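Local coordinates for staphylococcal nuclease domain-containing protein 1 (Drosophila melanogaster, PDB 2WAC) that cleaves RNA and DNA as an endonuclease, associates with the RNA-induced silencing complex, and binds symmetrically dimethylated arginine peptides through its Tudor domain, at residues Ala47-Pro52 / Thr96-Ala101; Pro52-Val58 / Arg70-Val76; Ala59-Thr63 / Asn90-Leu94; Glu115-Ala119 / Pro158-Leu163. All blocks are in the same frame, centred on the assembly; numbering follows the deposited sequence.

How the contacts relate
Contacts 1, 2 and 3 build one Tudor barrel, while contact 4 belongs to the nuclease-like domain that shares the chain, its centre about 34 Å from that of contact 1. Contacts 1 and 2 share Pro-52 and have centres about 11 Å apart; Tyr-50 OH of the first probably bonds to Asp-56 OD2 of the second at 3.1 Å. Contact 3 continues strand 57-61 from contact 2, with centres about 10 Å apart, and contact 1 adds strand 99-101 on its other side through Ala-100 N to Ala-59 O. Residues 62-90, involved in dimethylarginine binding, take in all of 70-76 and part of contact 3. Nearest atoms of contacts 3 and 4 remain about 5 Å apart.

Contact 1 (Ala47-Pro52 / Thr96-Ala101); sequences AGSYTP and TNRLAA
Gly-48 and Asn-97 bring their CA atoms to 4.1 Å where the loop 47-52 passes the short 3-10 turn leading into strand 99-101 of the Tudor barrel, an SH3-like fold; no direct hydrogen bond joins the two segments. Gly-48 has a positive phi (91°), at which a CB would collide with the preceding carbonyl oxygen.

Tyr-50 buries the most surface in the contact. Because its CG stands opposite the backbone N (chi1 -176°), the ring lies over the strand, one face covered by Ala-100 C, 4.1 Å from the plane over its centre, and by Ala-101 N nearer the rim. Ring atom CD2 touches Leu-99 CB at 4.0 Å, while CE1 reaches the methyl of Ala-101, and OH probably hydrogen-bonds to the Asp-56 carboxylate. Shortening Tyr-50 to an alanine would probably uncover the Ala-100 to Ala-101 peptide and leave Asp-56 without that partner. Pro-52 CG meets Leu-99 CD1 at 3.5 Å, the two side chains nearly perpendicular.

One water accepts from Tyr-50 N and donates to Leu-99 O; another donates to Tyr-50 O at 2.7 Å and also bonds Thr-96 OG1, itself hydrogen-bonded to Ser-79 O.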
loop_
_atom_site.group_PDB
_atom_site.type_symbol
_atom_site.label_atom_id
_atom_site.label_comp_id
_atom_site.label_asym_id
_atom_site.label_seq_id
_atom_site.Cartn_x
_atom_site.Cartn_y
_atom_site.Cartn_z
ATOM N N ALA A 47 -0.006 22.254 -21.170
ATOM C CA ALA A 47 0.985 21.178 -21.188
ATOM C C ALA A 47 2.391 21.698 -21.496
ATOM O O ALA A 47 2.590 22.449 -22.454
ATOM C CB ALA A 47 0.580 20.094 -22.182
ATOM N N GLY A 48 3.352 21.305 -20.663
ATOM C CA GLY A 48 4.758 21.662 -20.859
ATOM C C GLY A 48 5.209 22.945 -20.182
ATOM O O GLY A 48 6.385 23.310 -20.263
ATOM N N SER A 49 4.281 23.634 -19.521
ATOM C CA SER A 49 4.590 24.898 -18.845
ATOM C C SER A 49 5.096 24.693 -17.414
ATOM O O SER A 49 5.585 25.631 -16.779
ATOM C CB SER A 49 3.378 25.835 -18.862
ATOM O OG SER A 49 2.268 25.256 -18.202
ATOM N N TYR A 50 4.979 23.462 -16.918
ATOM C CA TYR A 50 5.437 23.107 -15.577
ATOM C C TYR A 50 6.522 22.030 -15.628
ATOM O O TYR A 50 6.401 21.043 -16.359
ATOM C CB TYR A 50 4.252 22.636 -14.719
ATOM C CG TYR A 50 4.589 22.325 -13.271
ATOM C CD1 TYR A 50 4.583 23.329 -12.301
ATOM C CD2 TYR A 50 4.901 21.026 -12.870
ATOM C CE1 TYR A 50 4.889 23.049 -10.970
ATOM C CE2 TYR A 50 5.210 20.736 -11.542
ATOM C CZ TYR A 50 5.201 21.751 -10.598
ATOM O OH TYR A 50 5.504 21.472 -9.284
ATOM N N THR A 51 7.585 22.244 -14.857
ATOM C CA THR A 51 8.582 21.211 -14.589
ATOM C C THR A 51 8.837 21.171 -13.076
ATOM O O THR A 51 8.962 22.224 -12.440
ATOM C CB THR A 51 9.893 21.405 -15.417
ATOM O OG1 THR A 51 10.679 20.204 -15.382
ATOM C CG2 THR A 51 10.719 22.576 -14.907
ATOM N N PRO A 52 8.879 19.962 -12.492
ATOM C CA PRO A 52 8.975 19.840 -11.042
ATOM C C PRO A 52 10.395 19.714 -10.496
ATOM O O PRO A 52 11.329 19.392 -11.235
ATOM C CB PRO A 52 8.203 18.549 -10.764
ATOM C CG PRO A 52 8.310 17.743 -12.044
ATOM C CD PRO A 52 8.813 18.640 -13.142
ATOM N N THR A 96 6.705 15.068 -17.880
ATOM C CA THR A 96 6.441 16.230 -17.024
ATOM C C THR A 96 5.386 17.178 -17.603
ATOM O O THR A 96 4.822 17.996 -16.871
ATOM C CB THR A 96 7.731 17.026 -16.718
ATOM O OG1 THR A 96 8.347 17.427 -17.946
ATOM C CG2 THR A 96 8.713 16.183 -15.919
ATOM N N ASN A 97 5.116 17.070 -18.905
ATOM C CA ASN A 97 4.027 17.842 -19.514
ATOM C C ASN A 97 2.622 17.378 -19.093
ATOM O O ASN A 97 1.625 18.011 -19.439
ATOM C CB ASN A 97 4.176 17.966 -21.048
ATOM C CG ASN A 97 4.121 16.628 -21.776
ATOM O OD1 ASN A 97 3.402 15.711 -21.384
ATOM N ND2 ASN A 97 4.874 16.527 -22.865
ATOM N N ARG A 98 2.561 16.283 -18.335
ATOM C CA ARG A 98 1.312 15.806 -17.734
ATOM C C ARG A 98 1.241 16.153 -16.244
ATOM O O ARG A 98 0.409 15.620 -15.501
ATOM C CB ARG A 98 1.147 14.300 -17.953
ATOM C CG ARG A 98 0.830 13.922 -19.390
ATOM C CD ARG A 98 0.729 12.420 -19.568
ATOM N NE ARG A 98 -0.509 11.869 -19.013
ATOM C CZ ARG A 98 -1.626 11.663 -19.707
ATOM N NH1 ARG A 98 -1.691 11.961 -21.000
ATOM N NH2 ARG A 98 -2.687 11.154 -19.100
ATOM N N LEU A 99 2.126 17.053 -15.821
ATOM C CA LEU A 99 2.133 17.564 -14.457
ATOM C C LEU A 99 1.773 19.040 -14.449
ATOM O O LEU A 99 2.149 19.786 -15.356
ATOM C CB LEU A 99 3.502 17.357 -13.800
ATOM C CG LEU A 99 4.115 15.950 -13.811
ATOM C CD1 LEU A 99 5.499 15.960 -13.187
ATOM C CD2 LEU A 99 3.226 14.936 -13.110
ATOM N N ALA A 100 1.040 19.452 -13.422
ATOM C CA ALA A 100 0.695 20.854 -13.228
ATOM C C ALA A 100 0.825 21.215 -11.755
ATOM O O ALA A 100 0.855 20.331 -10.891
ATOM C CB ALA A 100 -0.717 21.125 -13.723
ATOM N N ALA A 101 0.916 22.512 -11.472
ATOM C CA ALA A 101 0.902 22.992 -10.096
ATOM C C ALA A 101 -0.447 22.655 -9.474
ATOM O O ALA A 101 -1.500 22.920 -10.064
ATOM C CB ALA A 101 1.162 24.492 -10.046
HETATM O O HOH W 1 3.703 20.762 -17.731
HETATM O O HOH W 2 7.110 19.774 -18.669
HETATM O O HOH W 3 11.115 18.394 -17.578
#

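Contact 2 (Pro52-Val58 / Arg70-Val76); sequences PKRGDLV and RAKVERV
Val-73 is wedged between Pro-52 and Val-58, meeting each side chain at about a right angle. Its two methyls divide the work: CG1, anti to the backbone N (chi1 177°), lies against Lys-53 O, while CG2 packs on Pro-52 CB at 3.7 Å and on Val-58 CG2 at 3.9 Å. Val-76 comes at the same proline from an oblique direction, its CG2 touching both Pro-52 CG and Pro-52 O. Val-58 CG2 also reaches Ala-71 CB, on the same face of the sheet. Leu-57 points to the other face with Lys-72, yet its CD1 curls back to 3.4 Å from Ala-71 O.

The backbone carrying them is the hairpin of strands 57-61 and 68-77, part of the curved antiparallel sheet of the Tudor domain. Val-58 and Ala-71 form a hydrogen-bonded pair, with Val-58 N to Ala-71 O at 2.7 Å and almost straight (178°). Leu-57 and Lys-72 follow as a non-hydrogen-bonded pair, and Val-73 N then donates to Asp-56 O at 2.8 Å. A type II turn from Lys-53 to Asp-56 brings Gly-55 N to Val-73 O at 2.6 Å, so Val-73 is held through both its N and its O. Within that turn Lys-53 N reaches Asp-56 OD2 from above the carboxylate plane. Glu-74 and Arg-75 form a classic beta bulge opposite Thr-82.

The direct hydrogen bonds between the two segments are all backbone to backbone, while Pro-52, Val-58, Val-73 and Val-76 supply the apolar packing; the Asp-56 carboxylate probably steadies the turn that leads into the strand.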
loop_
_atom_site.group_PDB
_atom_site.type_symbol
_atom_site.label_atom_id
_atom_site.label_comp_id
_atom_site.label_asym_id
_atom_site.label_seq_id
_atom_site.Cartn_x
_atom_site.Cartn_y
_atom_site.Cartn_z
ATOM N N PRO A 52 8.879 19.962 -12.492
ATOM C CA PRO A 52 8.975 19.840 -11.042
ATOM C C PRO A 52 10.395 19.714 -10.496
ATOM O O PRO A 52 11.329 19.392 -11.235
ATOM C CB PRO A 52 8.203 18.549 -10.764
ATOM C CG PRO A 52 8.310 17.743 -12.044
ATOM C CD PRO A 52 8.813 18.640 -13.142
ATOM N N LYS A 53 10.539 20.002 -9.205
ATOM C CA LYS A 53 11.703 19.591 -8.431
ATOM C C LYS A 53 11.307 18.309 -7.714
ATOM O O LYS A 53 10.121 18.093 -7.455
ATOM C CB LYS A 53 12.079 20.659 -7.397
ATOM C CG LYS A 53 12.565 21.979 -7.981
ATOM C CD LYS A 53 12.959 22.954 -6.877
ATOM C CE LYS A 53 13.388 24.295 -7.449
ATOM N NZ LYS A 53 13.795 25.250 -6.373
ATOM N N ARG A 54 12.283 17.470 -7.387
ATOM C CA ARG A 54 12.035 16.313 -6.533
ATOM C C ARG A 54 11.386 16.727 -5.214
ATOM O O ARG A 54 11.907 17.586 -4.503
ATOM C CB ARG A 54 13.336 15.555 -6.264
ATOM C CG ARG A 54 14.532 16.453 -5.988
ATOM C CD ARG A 54 15.841 15.717 -6.225
ATOM N NE ARG A 54 16.958 16.638 -6.417
ATOM C CZ ARG A 54 17.707 16.684 -7.514
ATOM N NH1 ARG A 54 17.461 15.860 -8.523
ATOM N NH2 ARG A 54 18.703 17.554 -7.602
ATOM N N GLY A 55 10.250 16.115 -4.894
ATOM C CA GLY A 55 9.535 16.433 -3.657
ATOM C C GLY A 55 8.281 17.273 -3.812
ATOM O O GLY A 55 7.473 17.357 -2.886
ATOM N N ASP A 56 8.121 17.901 -4.976
ATOM C CA ASP A 56 6.965 18.753 -5.259
ATOM C C ASP A 56 5.643 17.990 -5.161
ATOM O O ASP A 56 5.543 16.845 -5.610
ATOM C CB ASP A 56 7.090 19.381 -6.654
ATOM C CG ASP A 56 8.077 20.541 -6.700
ATOM O OD1 ASP A 56 8.727 20.838 -5.677
ATOM O OD2 ASP A 56 8.198 21.164 -7.776
ATOM N N LEU A 57 4.640 18.625 -4.557
ATOM C CA LEU A 57 3.275 18.102 -4.582
ATOM C C LEU A 57 2.551 18.710 -5.780
ATOM O O LEU A 57 2.456 19.933 -5.902
ATOM C CB LEU A 57 2.536 18.414 -3.276
ATOM C CG LEU A 57 1.136 17.818 -3.069
ATOM C CD1 LEU A 57 1.157 16.291 -3.025
ATOM C CD2 LEU A 57 0.503 18.376 -1.804
ATOM N N VAL A 58 2.053 17.848 -6.662
ATOM C CA VAL A 58 1.506 18.283 -7.948
ATOM C C VAL A 58 0.130 17.694 -8.255
ATOM O O VAL A 58 -0.383 16.845 -7.520
ATOM C CB VAL A 58 2.462 17.921 -9.128
ATOM C CG1 VAL A 58 3.792 18.648 -9.000
ATOM C CG2 VAL A 58 2.676 16.409 -9.225
ATOM N N ARG A 70 -3.912 13.950 -7.126
ATOM C CA ARG A 70 -2.844 14.509 -6.293
ATOM C C ARG A 70 -1.643 13.567 -6.336
ATOM O O ARG A 70 -1.803 12.347 -6.237
ATOM C CB ARG A 70 -3.302 14.703 -4.845
ATOM C CG ARG A 70 -4.479 15.646 -4.660
ATOM C CD ARG A 70 -4.522 16.212 -3.246
ATOM N NE ARG A 70 -4.691 15.185 -2.216
ATOM C CZ ARG A 70 -4.592 15.403 -0.907
ATOM N NH1 ARG A 70 -4.317 16.619 -0.445
ATOM N NH2 ARG A 70 -4.765 14.402 -0.053
ATOM N N ALA A 71 -0.448 14.128 -6.493
ATOM C CA ALA A 71 0.753 13.311 -6.649
ATOM C C ALA A 71 1.994 13.959 -6.052
ATOM O O ALA A 71 2.124 15.181 -6.044
ATOM C CB ALA A 71 0.982 12.977 -8.124
ATOM N N LYS A 72 2.897 13.124 -5.547
ATOM C CA LYS A 72 4.189 13.579 -5.051
ATOM C C LYS A 72 5.260 13.207 -6.066
ATOM O O LYS A 72 5.342 12.056 -6.493
ATOM C CB LYS A 72 4.487 12.937 -3.693
ATOM C CG LYS A 72 5.860 13.248 -3.104
ATOM C CD LYS A 72 6.044 12.488 -1.801
ATOM C CE LYS A 72 7.503 12.367 -1.407
ATOM N NZ LYS A 72 7.659 11.506 -0.197
ATOM N N VAL A 73 6.065 14.188 -6.464
ATOM C CA VAL A 73 7.189 13.932 -7.354
ATOM C C VAL A 73 8.336 13.334 -6.544
ATOM O O VAL A 73 8.878 13.983 -5.647
ATOM C CB VAL A 73 7.653 15.212 -8.091
ATOM C CG1 VAL A 73 8.862 14.914 -8.955
ATOM C CG2 VAL A 73 6.525 15.781 -8.941
ATOM N N GLU A 74 8.692 12.092 -6.858
ATOM C CA GLU A 74 9.753 11.394 -6.133
ATOM C C GLU A 74 11.118 11.482 -6.820
ATOM O O GLU A 74 12.150 11.516 -6.149
ATOM C CB GLU A 74 9.357 9.942 -5.872
ATOM C CG GLU A 74 8.220 9.802 -4.862
ATOM C CD GLU A 74 8.060 8.391 -4.350
ATOM O OE1 GLU A 74 8.699 7.477 -4.916
ATOM O OE2 GLU A 74 7.296 8.194 -3.382
ATOM N N ARG A 75 11.114 11.517 -8.151
ATOM C CA ARG A 75 12.336 11.664 -8.940
ATOM C C ARG A 75 12.006 12.395 -10.237
ATOM O O ARG A 75 10.969 12.138 -10.849
ATOM C CB ARG A 75 12.945 10.288 -9.246
ATOM C CG ARG A 75 14.373 10.318 -9.810
ATOM C CD ARG A 75 14.881 8.916 -10.163
ATOM N NE ARG A 75 14.983 8.044 -8.988
ATOM C CZ ARG A 75 15.388 6.775 -9.011
ATOM N NH1 ARG A 75 15.742 6.196 -10.154
ATOM N NH2 ARG A 75 15.437 6.081 -7.883
ATOM N N VAL A 76 12.875 13.318 -10.644
ATOM C CA VAL A 76 12.764 13.949 -11.962
ATOM C C VAL A 76 14.008 13.618 -12.783
ATOM O O VAL A 76 15.131 13.715 -12.285
ATOM C CB VAL A 76 12.582 15.492 -11.882
ATOM C CG1 VAL A 76 12.445 16.094 -13.281
ATOM C CG2 VAL A 76 11.368 15.849 -11.063
HETATM O O HOH W 4 15.308 13.749 -9.242
#

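Contact 3 (Ala59-Thr63 / Asn90-Leu94); sequences AAQFT and NKETL
Glu-92 CG (chi1 82°) and Thr-63 OG1 both sit between the backbone N and the carbonyl carbon, and the extended glutamate chain carries its carboxylate to the threonine from the opposite direction. Thr-63 OG1 donates to Glu-92 OE1 at 2.7 Å, on the syn lone pair. Thr-63 N makes a weaker, longer bond to Glu-92 OE2 at 3.3 Å, so the two oxygens grip one residue, which probably limits the rotation of the carboxylate. OE2 is also hydrogen-bonded to Tyr-85 OH; these donors probably keep the group charged.

Phe-62 has CG anti to its own N (chi1 -169°), which swings the ring back toward strand 91-95. CD1 comes within 3.2 Å of Glu-92 OE2, the carboxylate lying at the ring edge. Asn-90 ND2 approaches CZ obliquely at 3.6 Å, its amide plane turned 71° from the ring. Residues 60-63 and 90-94 run roughly at right angles where they meet in the Tudor barrel, and Phe-62 and Asn-90 bound the region involved in dimethylarginine binding. The Phe-62 ring also meets that of Tyr-85, consistent with the aromatic cage of methylarginine-reading Tudor domains. Leu-94 CD2 packs against Gln-61 O at 3.7 Å.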
loop_
_atom_site.group_PDB
_atom_site.type_symbol
_atom_site.label_atom_id
_atom_site.label_comp_id
_atom_site.label_asym_id
_atom_site.label_seq_id
_atom_site.Cartn_x
_atom_site.Cartn_y
_atom_site.Cartn_z
ATOM N N ALA A 59 -0.459 18.172 -9.346
ATOM C CA ALA A 59 -1.561 17.482 -9.992
ATOM C C ALA A 59 -0.976 16.719 -11.173
ATOM O O ALA A 59 -0.235 17.285 -11.984
ATOM C CB ALA A 59 -2.613 18.466 -10.453
ATOM N N ALA A 60 -1.290 15.431 -11.252
ATOM C CA ALA A 60 -0.781 14.572 -12.314
ATOM C C ALA A 60 -1.925 13.914 -13.068
ATOM O O ALA A 60 -2.844 13.358 -12.456
ATOM C CB ALA A 60 0.151 13.514 -11.739
ATOM N N GLN A 61 -1.862 13.983 -14.396
ATOM C CA GLN A 61 -2.854 13.349 -15.257
ATOM C C GLN A 61 -2.462 11.892 -15.510
ATOM O O GLN A 61 -1.586 11.602 -16.333
ATOM C CB GLN A 61 -3.004 14.120 -16.573
ATOM C CG GLN A 61 -4.315 13.855 -17.316
ATOM C CD GLN A 61 -4.345 14.471 -18.707
ATOM O OE1 GLN A 61 -3.305 14.770 -19.292
ATOM N NE2 GLN A 61 -5.546 14.659 -19.244
ATOM N N PHE A 62 -3.115 10.994 -14.774
ATOM C CA PHE A 62 -2.891 9.546 -14.834
ATOM C C PHE A 62 -3.007 9.049 -16.276
ATOM O O PHE A 62 -3.965 9.386 -16.974
ATOM C CB PHE A 62 -3.912 8.854 -13.912
ATOM C CG PHE A 62 -3.652 7.385 -13.651
ATOM C CD1 PHE A 62 -2.372 6.841 -13.723
ATOM C CD2 PHE A 62 -4.708 6.554 -13.277
ATOM C CE1 PHE A 62 -2.153 5.488 -13.466
ATOM C CE2 PHE A 62 -4.500 5.202 -13.007
ATOM C CZ PHE A 62 -3.216 4.667 -13.102
ATOM N N THR A 63 -2.023 8.268 -16.722
ATOM C CA THR A 63 -1.989 7.785 -18.110
ATOM C C THR A 63 -3.107 6.793 -18.427
ATOM O O THR A 63 -3.454 6.602 -19.593
ATOM C CB THR A 63 -0.630 7.151 -18.498
ATOM O OG1 THR A 63 -0.341 6.038 -17.641
ATOM C CG2 THR A 63 0.483 8.163 -18.405
ATOM N N ASN A 90 -0.408 3.855 -5.853
ATOM C CA ASN A 90 0.328 3.470 -7.056
ATOM C C ASN A 90 1.319 4.546 -7.505
ATOM O O ASN A 90 1.148 5.729 -7.208
ATOM C CB ASN A 90 -0.616 3.069 -8.202
ATOM C CG ASN A 90 -1.579 4.177 -8.592
ATOM O OD1 ASN A 90 -2.216 4.795 -7.738
ATOM N ND2 ASN A 90 -1.701 4.420 -9.891
ATOM N N LYS A 91 2.359 4.106 -8.208
ATOM C CA LYS A 91 3.384 4.982 -8.758
ATOM C C LYS A 91 3.469 4.776 -10.262
ATOM O O LYS A 91 3.146 3.694 -10.760
ATOM C CB LYS A 91 4.752 4.644 -8.163
ATOM C CG LYS A 91 4.949 4.960 -6.695
ATOM C CD LYS A 91 6.356 4.540 -6.281
ATOM C CE LYS A 91 6.706 4.980 -4.871
ATOM N NZ LYS A 91 5.990 4.193 -3.838
ATOM N N GLU A 92 3.911 5.806 -10.983
ATOM C CA GLU A 92 4.288 5.653 -12.390
ATOM C C GLU A 92 5.318 6.691 -12.841
ATOM O O GLU A 92 5.455 7.760 -12.236
ATOM C CB GLU A 92 3.058 5.674 -13.317
ATOM C CG GLU A 92 2.527 7.064 -13.668
ATOM C CD GLU A 92 1.384 7.029 -14.672
ATOM O OE1 GLU A 92 1.342 6.109 -15.515
ATOM O OE2 GLU A 92 0.525 7.933 -14.622
ATOM N N THR A 93 6.038 6.352 -13.908
ATOM C CA THR A 93 6.930 7.289 -14.582
ATOM C C THR A 93 6.210 7.892 -15.791
ATOM O O THR A 93 5.616 7.177 -16.605
ATOM C CB THR A 93 8.275 6.635 -14.964
ATOM O OG1 THR A 93 8.911 6.142 -13.778
ATOM C CG2 THR A 93 9.205 7.640 -15.640
ATOM N N LEU A 94 6.306 9.215 -15.893
ATOM C CA LEU A 94 5.369 10.041 -16.649
ATOM C C LEU A 94 6.067 11.260 -17.263
ATOM O O LEU A 94 6.913 11.856 -16.600
ATOM C CB LEU A 94 4.298 10.538 -15.660
ATOM C CG LEU A 94 3.012 11.095 -16.247
ATOM C CD1 LEU A 94 2.487 10.098 -17.244
ATOM C CD2 LEU A 94 1.974 11.380 -15.176
#

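Contact 4 (Glu115-Ala119 / Pro158-Leu163); sequences EYALA and PNLATL
Glu-115 runs alongside Pro-158, both side chains heading in one direction. The glutamate sends CG anti to its backbone N (chi1 -166°) and stays extended beyond, so that its length runs along the proline ring: CG and CD each stand 3.7 Å from Pro-158 CG. Its OE2 takes a hydrogen bond from Thr-17 OG1. A glycine in place of Glu-115 would probably strip Pro-158 CG of its neighbour and leave the Thr-17 hydroxyl without its acceptor. A water bridges the backbones, accepting from Asn-159 N and donating to Glu-115 O at 2.7 Å.

Tyr-116 holds CG anti to the carbonyl carbon (chi1 -58°), which turns the ring edge to Asn-159 O and brings CD1 to 3.9 Å from Ala-161 CB. These residues sit on neighbouring parallel strands, 113-118 and 159-164, third and fifth in chain order but adjacent in the sheet (order 1-2-3-5-4). Parallel pairing of those two strands fits the OB-fold of staphylococcal nuclease-like domains. Ala-117 is tied to strand 159-164 through both its N and its O: the N donates to Asn-159 O, and the O accepts from Ala-161 N, each at 2.9 Å. Ala-119 N then meets Ala-161 O from above the carbonyl plane.

On one face Ala-117 CB approaches Leu-160 CD1; farther along, Ala-119 CB touches Thr-162 CG2 at 3.9 Å. Leu-118 starts away from the partner strand, but its CD1 comes round to Leu-163 CG at 4.5 Å, where both leucines pack on Phe-18 and on Phe-137 of helix 127-141.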
loop_
_atom_site.group_PDB
_atom_site.type_symbol
_atom_site.label_atom_id
_atom_site.label_comp_id
_atom_site.label_asym_id
_atom_site.label_seq_id
_atom_site.Cartn_x
_atom_site.Cartn_y
_atom_site.Cartn_z
ATOM N N GLU A 115 1.109 3.909 3.636
ATOM C CA GLU A 115 1.855 2.671 3.417
ATOM C C GLU A 115 2.200 1.955 4.725
ATOM O O GLU A 115 2.579 2.589 5.711
ATOM C CB GLU A 115 3.130 2.937 2.612
ATOM C CG GLU A 115 3.779 1.672 2.055
ATOM C CD GLU A 115 4.985 1.948 1.171
ATOM O OE1 GLU A 115 5.437 3.113 1.093
ATOM O OE2 GLU A 115 5.484 0.984 0.555
ATOM N N TYR A 116 2.063 0.630 4.709
ATOM C CA TYR A 116 2.425 -0.224 5.839
ATOM C C TYR A 116 3.213 -1.428 5.353
ATOM O O TYR A 116 3.091 -1.824 4.195
ATOM C CB TYR A 116 1.175 -0.733 6.563
ATOM C CG TYR A 116 0.271 0.350 7.090
ATOM C CD1 TYR A 116 0.475 0.896 8.357
ATOM C CD2 TYR A 116 -0.795 0.829 6.325
ATOM C CE1 TYR A 116 -0.354 1.893 8.849
ATOM C CE2 TYR A 116 -1.630 1.831 6.808
ATOM C CZ TYR A 116 -1.406 2.354 8.073
ATOM O OH TYR A 116 -2.226 3.343 8.565
ATOM N N ALA A 117 4.008 -2.014 6.243
ATOM C CA ALA A 117 4.624 -3.310 5.988
ATOM C C ALA A 117 3.741 -4.389 6.605
ATOM O O ALA A 117 3.303 -4.247 7.750
ATOM C CB ALA A 117 6.024 -3.361 6.581
ATOM N N LEU A 118 3.465 -5.455 5.854
ATOM C CA LEU A 118 2.714 -6.587 6.402
ATOM C C LEU A 118 3.567 -7.253 7.476
ATOM O O LEU A 118 4.660 -7.753 7.197
ATOM C CB LEU A 118 2.308 -7.585 5.308
ATOM C CG LEU A 118 1.304 -8.690 5.675
ATOM C CD1 LEU A 118 -0.063 -8.122 6.050
ATOM C CD2 LEU A 118 1.170 -9.689 4.534
ATOM N N ALA A 119 3.062 -7.235 8.707
ATOM C CA ALA A 119 3.847 -7.596 9.888
ATOM C C ALA A 119 4.403 -9.018 9.857
ATOM O O ALA A 119 3.660 -9.980 9.654
ATOM C CB ALA A 119 3.036 -7.367 11.159
ATOM N N PRO A 158 7.642 2.522 6.368
ATOM C CA PRO A 158 6.291 2.069 6.728
ATOM C C PRO A 158 6.218 1.258 8.028
ATOM O O PRO A 158 7.042 0.370 8.256
ATOM C CB PRO A 158 5.887 1.196 5.534
ATOM C CG PRO A 158 6.680 1.726 4.403
ATOM C CD PRO A 158 7.998 2.115 4.994
ATOM N N ASN A 159 5.240 1.582 8.873
ATOM C CA ASN A 159 5.019 0.863 10.130
ATOM C C ASN A 159 4.525 -0.564 9.891
ATOM O O ASN A 159 3.871 -0.837 8.882
ATOM C CB ASN A 159 4.025 1.624 11.019
ATOM C CG ASN A 159 4.537 2.996 11.444
ATOM O OD1 ASN A 159 5.742 3.249 11.460
ATOM N ND2 ASN A 159 3.616 3.883 11.802
ATOM N N LEU A 160 4.852 -1.467 10.814
ATOM C CA LEU A 160 4.383 -2.856 10.754
ATOM C C LEU A 160 2.910 -2.943 11.146
ATOM O O LEU A 160 2.508 -2.409 12.181
ATOM C CB LEU A 160 5.225 -3.756 11.672
ATOM C CG LEU A 160 6.497 -4.439 11.151
ATOM C CD1 LEU A 160 7.513 -3.456 10.574
ATOM C CD2 LEU A 160 7.135 -5.274 12.259
ATOM N N ALA A 161 2.113 -3.614 10.315
ATOM C CA ALA A 161 0.680 -3.744 10.562
ATOM C C ALA A 161 0.149 -5.138 10.237
ATOM O O ALA A 161 0.581 -5.764 9.268
ATOM C CB ALA A 161 -0.093 -2.688 9.773
ATOM N N THR A 162 -0.783 -5.617 11.056
ATOM C CA THR A 162 -1.547 -6.814 10.711
ATOM C C THR A 162 -2.864 -6.414 10.055
ATOM O O THR A 162 -3.369 -5.310 10.274
ATOM C CB THR A 162 -1.836 -7.723 11.934
ATOM O OG1 THR A 162 -2.450 -6.956 12.979
ATOM C CG2 THR A 162 -0.550 -8.368 12.449
ATOM N N LEU A 163 -3.404 -7.320 9.243
ATOM C CA LEU A 163 -4.710 -7.142 8.621
ATOM C C LEU A 163 -5.605 -8.319 8.973
ATOM O O LEU A 163 -5.174 -9.472 8.933
ATOM C CB LEU A 163 -4.586 -7.003 7.097
ATOM C CG LEU A 163 -3.834 -5.795 6.532
ATOM C CD1 LEU A 163 -3.797 -5.872 5.010
ATOM C CD2 LEU A 163 -4.450 -4.473 6.989
HETATM O O HOH W 5 3.004 3.491 8.172
#